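Local atomic coordinates of probable dipeptidase (Pseudomonas aeruginosa, PDB entry 3B40), a protein that probably acts as a metal-dependent dipeptidase of peptidase family M19, hydrolysing dipeptides. Residues L23-R28 and G398-A403; A66-P71 and F163-N168; L247-M252 and I342-K347; A284-A287 and L291-L294; D367-K370 and E374-N377. The protein carries 11 engineered substitutions. One frame throughout, in Å; residues are numbered along the deposited sequence.

Interaction 1 of 5, residues L23-R28 and G398-A403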
# COMPACT_ATOMS: atom_id res chain seq x y z
N LEU A 23 4.59 14.34 -14.07
CA LEU A 23 4.40 12.91 -13.86
C LEU A 23 3.68 12.71 -12.56
O LEU A 23 3.92 13.45 -11.58
CB LEU A 23 5.74 12.17 -13.72
CG LEU A 23 6.79 12.28 -14.80
CD1 LEU A 23 7.98 11.37 -14.50
CD2 LEU A 23 6.15 11.94 -16.15
N SER A 24 2.85 11.67 -12.53
CA SER A 24 2.11 11.32 -11.34
C SER A 24 2.28 9.80 -11.14
O SER A 24 2.34 9.04 -12.10
CB SER A 24 0.65 11.70 -11.48
OG SER A 24 0.16 11.31 -12.74
N PHE A 25 2.41 9.37 -9.90
CA PHE A 25 2.76 7.99 -9.59
C PHE A 25 2.05 7.63 -8.31
O PHE A 25 2.09 8.38 -7.36
CB PHE A 25 4.27 7.82 -9.45
CG PHE A 25 4.67 6.44 -8.98
CD1 PHE A 25 4.46 5.32 -9.77
CD2 PHE A 25 5.22 6.27 -7.71
CE1 PHE A 25 4.84 4.03 -9.33
CE2 PHE A 25 5.62 4.98 -7.26
CZ PHE A 25 5.42 3.88 -8.07
N ASP A 26 1.39 6.47 -8.32
CA ASP A 26 0.65 5.97 -7.16
C ASP A 26 1.34 4.67 -6.72
O ASP A 26 1.33 3.68 -7.45
CB ASP A 26 -0.81 5.73 -7.56
CG ASP A 26 -1.68 5.20 -6.42
OD1 ASP A 26 -1.16 4.63 -5.43
OD2 ASP A 26 -2.91 5.34 -6.52
N SER A 27 1.95 4.69 -5.54
CA SER A 27 2.81 3.60 -5.10
C SER A 27 2.05 2.40 -4.59
O SER A 27 2.67 1.45 -4.11
CB SER A 27 3.84 4.08 -4.04
OG SER A 27 3.17 4.74 -2.98
N ARG A 28 0.72 2.41 -4.68
CA ARG A 28 -0.05 1.26 -4.17
C ARG A 28 -1.47 1.11 -4.76
O ARG A 28 -2.42 1.74 -4.30
CB ARG A 28 -0.06 1.25 -2.63
CG ARG A 28 -0.90 0.16 -2.01
CD ARG A 28 -0.16 -1.16 -2.00
NE ARG A 28 -0.95 -2.17 -1.29
CZ ARG A 28 -1.23 -3.39 -1.76
NH1 ARG A 28 -0.77 -3.76 -2.97
NH2 ARG A 28 -1.96 -4.20 -1.02
N GLY A 398 8.25 12.58 -7.95
CA GLY A 398 9.66 13.04 -8.00
C GLY A 398 10.52 12.44 -6.89
O GLY A 398 11.66 12.03 -7.12
N ASN A 399 9.98 12.41 -5.67
CA ASN A 399 10.73 11.89 -4.52
C ASN A 399 10.95 10.39 -4.65
O ASN A 399 12.08 9.89 -4.43
CB ASN A 399 9.97 12.19 -3.24
CG ASN A 399 9.95 13.67 -2.89
OD1 ASN A 399 10.88 14.40 -3.22
ND2 ASN A 399 8.91 14.10 -2.17
N PHE A 400 9.88 9.68 -5.00
CA PHE A 400 9.98 8.22 -5.23
C PHE A 400 11.01 7.89 -6.29
O PHE A 400 11.80 6.97 -6.12
CB PHE A 400 8.62 7.57 -5.56
CG PHE A 400 8.69 6.06 -5.75
CD1 PHE A 400 8.40 5.20 -4.69
CD2 PHE A 400 9.05 5.51 -6.97
CE1 PHE A 400 8.45 3.82 -4.86
CE2 PHE A 400 9.12 4.11 -7.14
CZ PHE A 400 8.81 3.28 -6.09
N LEU A 401 10.97 8.61 -7.42
CA LEU A 401 11.90 8.34 -8.52
C LEU A 401 13.36 8.60 -8.10
O LEU A 401 14.23 7.86 -8.51
CB LEU A 401 11.53 9.19 -9.73
CG LEU A 401 10.17 8.91 -10.41
CD1 LEU A 401 9.91 9.91 -11.54
CD2 LEU A 401 10.10 7.47 -10.95
N ARG A 402 13.62 9.64 -7.29
CA ARG A 402 14.99 9.91 -6.78
C ARG A 402 15.46 8.73 -5.93
O ARG A 402 16.55 8.17 -6.13
CB ARG A 402 15.03 11.18 -5.91
CG ARG A 402 16.44 11.54 -5.28
CD ARG A 402 16.29 12.43 -4.03
NE ARG A 402 15.67 11.72 -2.90
CZ ARG A 402 14.53 12.05 -2.28
NH1 ARG A 402 14.09 11.31 -1.27
NH2 ARG A 402 13.81 13.10 -2.68
N ALA A 403 14.63 8.38 -4.96
CA ALA A 403 14.99 7.28 -4.03
C ALA A 403 15.21 5.97 -4.80
O ALA A 403 16.13 5.22 -4.50
CB ALA A 403 13.90 7.11 -2.97

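Interaction 2 of 5, residues A66-P71 and F163-N168. Engineered in segment 163-168: Ser164 (natural residue Asn).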
# COMPACT_ATOMS: atom_id res chain seq x y z
N ALA A 66 1.39 -4.70 -7.36
CA ALA A 66 2.12 -5.68 -6.58
C ALA A 66 1.79 -7.10 -7.00
O ALA A 66 0.62 -7.45 -7.16
CB ALA A 66 1.82 -5.49 -5.10
N ILE A 67 2.84 -7.90 -7.12
CA ILE A 67 2.77 -9.34 -7.09
C ILE A 67 2.49 -9.70 -5.64
O ILE A 67 3.37 -9.55 -4.76
CB ILE A 67 4.14 -9.97 -7.50
CG1 ILE A 67 4.59 -9.51 -8.91
CG2 ILE A 67 4.11 -11.50 -7.32
CD1 ILE A 67 3.61 -9.66 -10.09
N PHE A 68 1.28 -10.18 -5.39
CA PHE A 68 0.80 -10.39 -4.02
C PHE A 68 0.18 -11.78 -3.89
O PHE A 68 -0.53 -12.24 -4.80
CB PHE A 68 -0.27 -9.33 -3.69
CG PHE A 68 -0.91 -9.49 -2.33
CD1 PHE A 68 -0.30 -8.96 -1.20
CD2 PHE A 68 -2.15 -10.13 -2.18
CE1 PHE A 68 -0.89 -9.09 0.07
CE2 PHE A 68 -2.74 -10.28 -0.91
CZ PHE A 68 -2.10 -9.75 0.21
N GLY A 69 0.49 -12.46 -2.79
CA GLY A 69 -0.29 -13.60 -2.33
C GLY A 69 -0.34 -13.58 -0.80
O GLY A 69 0.53 -12.97 -0.16
N TRP A 70 -1.35 -14.23 -0.23
CA TRP A 70 -1.46 -14.37 1.23
C TRP A 70 -2.37 -15.56 1.56
O TRP A 70 -2.92 -16.18 0.64
CB TRP A 70 -1.97 -13.06 1.84
CG TRP A 70 -3.43 -12.89 1.80
CD1 TRP A 70 -4.27 -13.13 0.74
CD2 TRP A 70 -4.25 -12.43 2.87
NE1 TRP A 70 -5.57 -12.83 1.09
CE2 TRP A 70 -5.58 -12.41 2.40
CE3 TRP A 70 -3.98 -12.02 4.19
CZ2 TRP A 70 -6.66 -12.01 3.22
CZ3 TRP A 70 -5.05 -11.63 5.00
CH2 TRP A 70 -6.37 -11.61 4.50
N PRO A 71 -2.52 -15.91 2.88
CA PRO A 71 -3.33 -17.08 3.27
C PRO A 71 -4.83 -16.76 3.26
O PRO A 71 -5.48 -16.74 4.32
CB PRO A 71 -2.85 -17.39 4.71
CG PRO A 71 -1.69 -16.40 5.00
CD PRO A 71 -1.93 -15.25 4.05
N PHE A 163 8.00 -6.75 2.92
CA PHE A 163 7.97 -8.01 3.65
C PHE A 163 6.60 -8.42 4.13
O PHE A 163 6.33 -9.62 4.31
CB PHE A 163 8.82 -7.87 4.91
CG PHE A 163 10.30 -7.91 4.66
CD1 PHE A 163 11.02 -9.02 5.04
CD2 PHE A 163 10.98 -6.81 4.10
CE1 PHE A 163 12.41 -9.08 4.84
CE2 PHE A 163 12.35 -6.87 3.88
CZ PHE A 163 13.07 -7.99 4.27
N SER A 164 5.76 -7.44 4.43
CA SER A 164 4.56 -7.74 5.21
C SER A 164 3.28 -7.39 4.55
O SER A 164 3.23 -6.53 3.68
CB SER A 164 4.60 -7.03 6.56
OG SER A 164 5.72 -7.42 7.32
N TYR A 165 2.24 -8.10 4.96
CA TYR A 165 0.86 -7.67 4.84
C TYR A 165 0.23 -7.84 6.23
O TYR A 165 0.94 -7.79 7.26
CB TYR A 165 0.16 -8.50 3.74
CG TYR A 165 -1.21 -8.01 3.32
CD1 TYR A 165 -1.38 -6.76 2.68
CD2 TYR A 165 -2.33 -8.80 3.54
CE1 TYR A 165 -2.68 -6.32 2.27
CE2 TYR A 165 -3.60 -8.37 3.18
CZ TYR A 165 -3.78 -7.13 2.53
OH TYR A 165 -5.05 -6.75 2.15
N VAL A 166 -1.08 -7.97 6.29
CA VAL A 166 -1.80 -8.48 7.48
C VAL A 166 -1.33 -9.93 7.76
O VAL A 166 -1.17 -10.73 6.84
CB VAL A 166 -3.34 -8.41 7.24
CG1 VAL A 166 -4.09 -8.98 8.42
CG2 VAL A 166 -3.79 -6.96 7.04
N GLY A 167 -1.07 -10.25 9.03
CA GLY A 167 -0.62 -11.59 9.41
C GLY A 167 0.90 -11.62 9.53
O GLY A 167 1.60 -11.03 8.72
N ASN A 168 1.42 -12.26 10.57
CA ASN A 168 2.86 -12.46 10.69
C ASN A 168 3.30 -13.40 9.59
O ASN A 168 2.50 -14.19 9.09
CB ASN A 168 3.23 -13.10 12.04
CG ASN A 168 3.04 -12.16 13.23
OD1 ASN A 168 3.08 -10.94 13.09
ND2 ASN A 168 2.88 -12.73 14.42

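Interaction 3 of 5, residues L247-M252 and I342-K347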
# COMPACT_ATOMS: atom_id res chain seq x y z
N LEU A 247 2.33 5.15 11.26
CA LEU A 247 3.72 5.43 11.61
C LEU A 247 3.89 6.43 12.80
O LEU A 247 3.22 7.47 12.85
CB LEU A 247 4.44 5.99 10.38
CG LEU A 247 4.66 5.06 9.16
CD1 LEU A 247 5.27 5.81 8.00
CD2 LEU A 247 5.56 3.89 9.55
N SER A 248 4.77 6.11 13.73
CA SER A 248 5.15 7.04 14.78
C SER A 248 6.08 8.02 14.10
O SER A 248 6.62 7.72 13.03
CB SER A 248 5.88 6.33 15.90
OG SER A 248 7.11 5.77 15.44
N ASP A 249 6.29 9.19 14.72
CA ASP A 249 7.29 10.18 14.23
C ASP A 249 8.67 9.55 14.08
O ASP A 249 9.34 9.77 13.08
CB ASP A 249 7.38 11.39 15.17
CG ASP A 249 6.13 12.25 15.15
OD1 ASP A 249 5.10 11.90 14.50
OD2 ASP A 249 6.20 13.33 15.76
N HIS A 250 9.06 8.73 15.06
CA HIS A 250 10.37 8.07 15.02
C HIS A 250 10.55 7.10 13.83
O HIS A 250 11.61 7.04 13.22
CB HIS A 250 10.68 7.37 16.34
CG HIS A 250 12.05 6.75 16.38
ND1 HIS A 250 12.26 5.40 16.22
CD2 HIS A 250 13.28 7.31 16.52
CE1 HIS A 250 13.56 5.15 16.25
NE2 HIS A 250 14.19 6.29 16.44
N GLU A 251 9.50 6.33 13.50
CA GLU A 251 9.54 5.44 12.33
C GLU A 251 9.75 6.24 11.04
O GLU A 251 10.57 5.87 10.17
CB GLU A 251 8.26 4.60 12.25
CG GLU A 251 8.21 3.50 13.30
CD GLU A 251 6.88 2.76 13.35
OE1 GLU A 251 5.82 3.38 13.63
OE2 GLU A 251 6.90 1.54 13.14
N MET A 252 9.03 7.35 10.92
CA MET A 252 9.19 8.33 9.83
C MET A 252 10.62 8.87 9.75
O MET A 252 11.19 8.98 8.66
CB MET A 252 8.19 9.51 10.01
CG MET A 252 6.68 9.23 9.78
SD MET A 252 5.55 10.69 10.07
CE MET A 252 4.52 9.86 11.23
N ILE A 342 -0.66 14.50 4.68
CA ILE A 342 0.50 14.97 3.91
C ILE A 342 1.23 16.12 4.63
O ILE A 342 2.45 16.09 4.76
CB ILE A 342 0.09 15.38 2.45
CG1 ILE A 342 -0.44 14.12 1.70
CG2 ILE A 342 1.26 16.06 1.73
CD1 ILE A 342 -0.97 14.37 0.28
N ASP A 343 0.46 17.11 5.10
CA ASP A 343 0.95 18.27 5.80
C ASP A 343 1.79 17.83 7.01
O ASP A 343 2.89 18.32 7.21
CB ASP A 343 -0.23 19.15 6.31
CG ASP A 343 -0.83 20.07 5.23
OD1 ASP A 343 -0.43 20.04 4.05
OD2 ASP A 343 -1.72 20.86 5.58
N TYR A 344 1.25 16.93 7.81
CA TYR A 344 1.93 16.42 9.01
C TYR A 344 3.25 15.73 8.70
O TYR A 344 4.24 15.93 9.40
CB TYR A 344 1.02 15.46 9.80
CG TYR A 344 1.64 15.01 11.10
CD1 TYR A 344 1.48 15.77 12.27
CD2 TYR A 344 2.41 13.86 11.17
CE1 TYR A 344 2.06 15.37 13.47
CE2 TYR A 344 3.01 13.44 12.35
CZ TYR A 344 2.84 14.21 13.50
OH TYR A 344 3.40 13.80 14.68
N THR A 345 3.24 14.90 7.66
CA THR A 345 4.39 14.10 7.30
C THR A 345 5.50 15.03 6.80
O THR A 345 6.66 14.86 7.17
CB THR A 345 4.00 12.97 6.29
OG1 THR A 345 2.87 12.27 6.79
CG2 THR A 345 5.13 11.94 6.13
N VAL A 346 5.11 16.02 5.99
CA VAL A 346 6.03 17.02 5.49
C VAL A 346 6.65 17.82 6.65
O VAL A 346 7.86 18.02 6.67
CB VAL A 346 5.36 17.94 4.43
CG1 VAL A 346 6.22 19.16 4.13
CG2 VAL A 346 5.02 17.17 3.14
N LYS A 347 5.84 18.26 7.62
CA LYS A 347 6.37 18.90 8.84
C LYS A 347 7.48 18.12 9.50
O LYS A 347 8.45 18.70 10.01
CB LYS A 347 5.27 19.01 9.92
CG LYS A 347 4.23 20.05 9.70
CD LYS A 347 4.81 21.45 9.86
CE LYS A 347 3.73 22.51 9.72
NZ LYS A 347 4.37 23.82 9.92

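Interaction 4 of 5, residues A284-A287 and L291-L294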
# COMPACT_ATOMS: atom_id res chain seq x y z
N ALA A 284 -21.53 -2.91 20.73
CA ALA A 284 -22.69 -3.80 20.84
C ALA A 284 -22.38 -5.16 20.23
O ALA A 284 -22.76 -6.19 20.79
CB ALA A 284 -23.94 -3.19 20.18
N LEU A 285 -21.68 -5.18 19.09
CA LEU A 285 -21.31 -6.44 18.44
C LEU A 285 -20.30 -7.22 19.28
O LEU A 285 -20.42 -8.42 19.42
CB LEU A 285 -20.77 -6.20 17.03
CG LEU A 285 -20.08 -7.34 16.28
CD1 LEU A 285 -21.10 -8.37 15.86
CD2 LEU A 285 -19.38 -6.80 15.07
N ARG A 286 -19.32 -6.51 19.81
CA ARG A 286 -18.28 -7.12 20.63
C ARG A 286 -18.91 -7.81 21.86
O ARG A 286 -18.67 -8.98 22.12
CB ARG A 286 -17.25 -6.05 21.01
CG ARG A 286 -16.26 -5.73 19.88
CD ARG A 286 -15.33 -4.57 20.23
NE ARG A 286 -14.40 -5.00 21.28
CZ ARG A 286 -13.32 -5.73 21.03
NH1 ARG A 286 -13.01 -6.06 19.77
NH2 ARG A 286 -12.56 -6.13 22.04
N ALA A 287 -19.76 -7.07 22.56
CA ALA A 287 -20.61 -7.61 23.64
C ALA A 287 -21.39 -8.91 23.31
O ALA A 287 -21.42 -9.82 24.13
CB ALA A 287 -21.55 -6.53 24.15
N LEU A 291 -16.65 -10.22 23.86
CA LEU A 291 -15.45 -9.43 23.87
C LEU A 291 -15.74 -8.13 24.60
O LEU A 291 -16.86 -7.60 24.48
CB LEU A 291 -15.01 -9.13 22.43
CG LEU A 291 -14.74 -10.30 21.50
CD1 LEU A 291 -14.67 -9.80 20.07
CD2 LEU A 291 -13.44 -11.03 21.89
N PRO A 292 -14.73 -7.60 25.33
CA PRO A 292 -14.93 -6.43 26.18
C PRO A 292 -14.96 -5.17 25.33
O PRO A 292 -14.60 -5.23 24.15
CB PRO A 292 -13.68 -6.43 27.06
CG PRO A 292 -12.62 -7.05 26.19
CD PRO A 292 -13.32 -8.07 25.37
N PRO A 293 -15.41 -4.04 25.90
CA PRO A 293 -15.53 -2.83 25.06
C PRO A 293 -14.17 -2.39 24.51
O PRO A 293 -13.14 -2.57 25.16
CB PRO A 293 -16.08 -1.79 26.05
CG PRO A 293 -16.78 -2.59 27.08
CD PRO A 293 -15.89 -3.79 27.27
N LEU A 294 -14.18 -1.84 23.30
CA LEU A 294 -12.96 -1.39 22.64
C LEU A 294 -12.11 -0.44 23.48
O LEU A 294 -12.64 0.42 24.16
CB LEU A 294 -13.32 -0.71 21.30
CG LEU A 294 -13.72 -1.61 20.14
CD1 LEU A 294 -14.38 -0.77 19.06
CD2 LEU A 294 -12.50 -2.37 19.57

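Interaction 5 of 5, residues D367-K370 and E374-N377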
# COMPACT_ATOMS: atom_id res chain seq x y z
N ASP A 367 -13.33 10.40 0.02
CA ASP A 367 -14.32 11.28 -0.56
C ASP A 367 -13.60 12.36 -1.37
O ASP A 367 -12.80 13.11 -0.83
CB ASP A 367 -15.20 11.89 0.55
CG ASP A 367 -16.35 12.73 -0.00
OD1 ASP A 367 -16.77 12.51 -1.15
OD2 ASP A 367 -16.84 13.63 0.72
N GLY A 368 -13.86 12.42 -2.67
CA GLY A 368 -13.24 13.39 -3.57
C GLY A 368 -12.13 12.77 -4.41
O GLY A 368 -11.60 13.41 -5.33
N TRP A 369 -11.76 11.52 -4.08
CA TRP A 369 -10.74 10.75 -4.82
C TRP A 369 -11.09 9.28 -4.78
O TRP A 369 -10.59 8.54 -3.94
CB TRP A 369 -9.33 10.98 -4.24
CG TRP A 369 -8.18 10.31 -4.99
CD1 TRP A 369 -8.09 10.08 -6.33
CD2 TRP A 369 -6.94 9.82 -4.42
NE1 TRP A 369 -6.89 9.46 -6.64
CE2 TRP A 369 -6.16 9.31 -5.48
CE3 TRP A 369 -6.41 9.77 -3.10
CZ2 TRP A 369 -4.89 8.76 -5.28
CZ3 TRP A 369 -5.15 9.25 -2.91
CH2 TRP A 369 -4.40 8.73 -4.00
N LYS A 370 -11.91 8.85 -5.73
CA LYS A 370 -12.53 7.55 -5.63
C LYS A 370 -11.95 6.57 -6.63
O LYS A 370 -12.20 5.37 -6.55
CB LYS A 370 -14.04 7.67 -5.79
CG LYS A 370 -14.53 7.93 -7.22
CD LYS A 370 -16.05 8.06 -7.22
CE LYS A 370 -16.52 8.88 -8.39
NZ LYS A 370 -16.60 8.06 -9.65
N GLU A 374 -9.44 10.66 -10.76
CA GLU A 374 -9.68 11.83 -9.86
C GLU A 374 -8.41 12.38 -9.14
O GLU A 374 -8.48 13.25 -8.24
CB GLU A 374 -10.79 11.48 -8.86
CG GLU A 374 -12.19 11.46 -9.49
CD GLU A 374 -13.35 11.33 -8.51
OE1 GLU A 374 -13.16 11.04 -7.30
OE2 GLU A 374 -14.51 11.52 -8.95
N ILE A 375 -7.24 11.94 -9.58
CA ILE A 375 -5.97 12.41 -8.96
C ILE A 375 -5.81 13.93 -8.91
O ILE A 375 -5.20 14.47 -7.98
CB ILE A 375 -4.71 11.76 -9.60
CG1 ILE A 375 -4.53 12.20 -11.07
CG2 ILE A 375 -4.80 10.23 -9.47
CD1 ILE A 375 -3.06 12.07 -11.58
N ARG A 376 -6.35 14.65 -9.91
CA ARG A 376 -6.16 16.09 -9.95
C ARG A 376 -6.92 16.80 -8.83
O ARG A 376 -6.61 17.93 -8.49
CB ARG A 376 -6.52 16.64 -11.34
CG ARG A 376 -5.67 15.97 -12.44
CD ARG A 376 -6.04 16.36 -13.85
NE ARG A 376 -7.42 15.98 -14.13
CZ ARG A 376 -7.98 16.00 -15.32
NH1 ARG A 376 -7.28 16.37 -16.40
NH2 ARG A 376 -9.24 15.64 -15.44
N ASN A 377 -7.95 16.13 -8.30
CA ASN A 377 -8.66 16.56 -7.10
C ASN A 377 -7.71 16.65 -5.89
O ASN A 377 -7.85 17.55 -5.07
CB ASN A 377 -9.79 15.60 -6.77
CG ASN A 377 -10.99 15.77 -7.69
OD1 ASN A 377 -10.98 16.64 -8.59
ND2 ASN A 377 -12.04 14.97 -7.46

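Interaction 1 of 5, residues L23-R28 and G398-A403
Phe25 and Phe400 meet ring against ring, and the geometry is lopsided. Atom CE2 of Phe25 hangs over the centre of the Phe400 ring, 3.4 Å above its plane, while Phe25 is itself approached obliquely. The centroids of the Phe25 and Phe400 rings lie 4.6 Å apart with their planes at 40°, a tilt that is neither a stack nor an edge-to-face pair. The closest pair, Phe25 CE2 and Phe400 CD2, is 3.5 Å apart. Both side chains leave the backbone with CG opposite N (chi1 173° in Phe25, -178° in Phe400), and this directs each ring into the space between strand and helix. The strand is 25-29, one of the parallel strands of the barrel of this TIM-barrel family, paired with strand 62-68; the helix is 389-409, the last of the chain, which also packs on strand 261-265 through Phe400 and Gln263. Phe122 meets the Phe25 ring nearly perpendicularly, so that ring has a second aromatic neighbour. Nearer the start of the segment, Leu23 and Leu401 cross at about a right angle and touch through one methyl each, CD1 of Leu23 to CD1 of Leu401 at 3.8 Å. Arg123 of helix 119-127 touches both leucines. Where the chain turns its corner at Ser27, OD1 of Asp26 accepts from the backbone N of Arg28 at 3.0 Å, an Asx turn, while OD2 of Asp26 is hydrogen-bonded to Ser358 OG.

Interaction 2 of 5, residues A66-P71 and F163-N168
Tyr165 is the wedge of this contact, a ring set into the angle between Phe68 and Trp70. Its two aromatic neighbours use it differently: Phe68 offers an edge to its face, and Tyr165 in turn offers an edge to the face of Trp70. Over one face of Tyr165, CZ of Phe68 sits above the ring centre, 3.4 Å from the plane, and CE1 of Phe68 comes to 3.4 Å from CG of Tyr165. With planes at 71° this is a T-shaped pair. At the edge of Tyr165, its rim atoms CD2 and CE2 ride over the benzo part of the indole, CD2 lying 3.7 Å from Trp70 CE3, and the planes stand at 83°. Trp70 can turn its face this way because its CG lies between the backbone N and the carbonyl carbon (chi1 83°). Val166 fills the remaining corner: its CB reaches Trp70 CZ3 at 4.3 Å, while its methyl CG2 lies on the side of Tyr165 opposite Phe68. Tyr165 thus has a neighbour over each face, Phe68 centrally and Val166 near the rim. The segments lie at or just after the C-terminal ends of strands 62-68 and 160-162, the end of the barrel where active sites of TIM-barrel enzymes lie. No hydrogen bond joins the two segments, and the polar tips turn to other partners, Tyr165 OH to Asp362 and Trp70 NE1 to Glu72. Cohesion therefore rests on dispersion and on ring C-H groups directed at pi faces, which makes it depend on how the three rings are turned.

Interaction 3 of 5, residues L247-M252 and I342-K347
Tyr344, Met252 and Asp249 carry this helix-to-helix contact. Tyr344 has its CG opposite the backbone N (chi1 -175°), which sends the long side chain across to the other helix, where its hydroxyl donates to OD1 of Asp249 at 2.6 Å. The acceptor is met on its syn lone pair and lies in the plane of the phenol ring, although carboxylate and ring are turned 45° apart. OD2 of Asp249 has a long, weak ion pair with Lys348. Beside this polar tip, Met252 supplies the apolar filling: its methyl CE approaches the ring edge of Tyr344 at CE2, 4.0 Å away, and its sulfur SD lies 4.2 Å from CG2 of Thr345. Pro237 touches Met252, Tyr344 and Thr345. The start of helix 249-257 is itself fixed by a capping box, in which Ser248 OG accepts from Glu251 N at 3.1 Å and Glu251 OE1 accepts from Ser248 N at 2.9 Å. The helices precede strands 261-265 and 354-357, which pair in parallel; two neighbouring helices packed outside adjacent strands are the outer layer expected of a TIM barrel.

Interaction 4 of 5, residues A284-A287 and L291-L294
The chain doubles back just past the end of helix 276-288, bringing the CA atoms of Arg286 and Leu291 to 4.9 Å, and the return is tied by Leu291 N donating to Arg286 O at 2.9 Å. What follows is built round the side chain of Arg286. Its chain bends at chi3 (70°), which folds the guanidinium into the hollow of the returning loop rather than letting it run out straight. There it binds one oxygen side-on with two nitrogens: NE of Arg286 lies 2.9 Å and NH2 of Arg286 3.1 Å from Pro292 O, which sits at the edge of the group, close to its plane. A leucine lies over each face, both toward the rim. CD2 of Leu294 is 3.4 Å above the plane on one side, and CB of Leu291 is 3.9 Å above it on the other. Lower down the arginine, its CD packs against CG of Leu294 at 3.4 Å. Asp305 forms a salt bridge with NH2, and Tyr319 of helix 313-328 packs on both Arg286 and Leu291. Two N-H groups and an apolar sandwich should fix the rotation of the guanidinium, and the carboxylate of Asp305 would offset the cost of burying its charge. Chemically, then, a cation serves as the filling of a small peripheral loop, about 29 Å from the centre of the chain, with Pro292 O doubly satisfied.

Interaction 5 of 5, residues D367-K370 and E374-N377
The loop 367-370 comes round to face the start of helix 375-385, the CA atoms of Trp369 and Glu374 being 5.3 Å apart, and Gly368 permits the bend with a positive phi of 103°. Two hydrogen bonds cross the gap, with donors on opposite segments. Asn377 gives ND2 to Gly368 O at 2.7 Å, nearly straight at 164° and with the oxygen in the plane of its amide. In return, Glu374 accepts: OE1 takes the backbone N of Lys370 at 3.0 Å, on the anti side and 35° out of the carboxylate plane. The extended chain of Glu374 is what carries the carboxylate that far. Lys370 passes over it at a slant, CG at 3.4 Å from Glu374 OE1 and CE at 3.4 Å from Glu374 OE2, whereas its NZ stays 4.1 Å from Glu374 OE2, beyond a salt bridge, so any attraction between the charges is probably diffuse. Trp369 adds the apolar part, its CE2 lying 4.3 Å from CG2 of Ile375. The indole NE1 packs on that same methyl, and CD1 packs over the backbone of Glu374. The indole also meets Phe360 edge-to-face, and Trp396 packs on both Trp369 and Ile375. The segment is a loop after strand 354-357 leading into the next helix, the beta-to-alpha connection of a TIM barrel, here tied to that helix by side chains at its start.

In the fold
Interaction 1 is the buried one, apolar and aromatic, and it seats the closing helix on the barrel. Interaction 2, also aromatic and without hydrogen bonds, lies at the surface; it reaches the same sheet through neighbouring strand 62-68, and Arg28 of interaction 1 packs on Ala66 and Tyr165. Interaction 5 touches interaction 1 as well, Ile375 on Ser24 and Trp369 on Asp26. Interaction 3 is intermediate, joining outer helices by a phenol-carboxylate bond over an apolar base, with its centre about 18 Å from that of interaction 1. Interaction 4 is peripheral, its centre about 29 Å from the chain's centre. Like interaction 5 it is a short-range loop-to-helix tie with polar bonds.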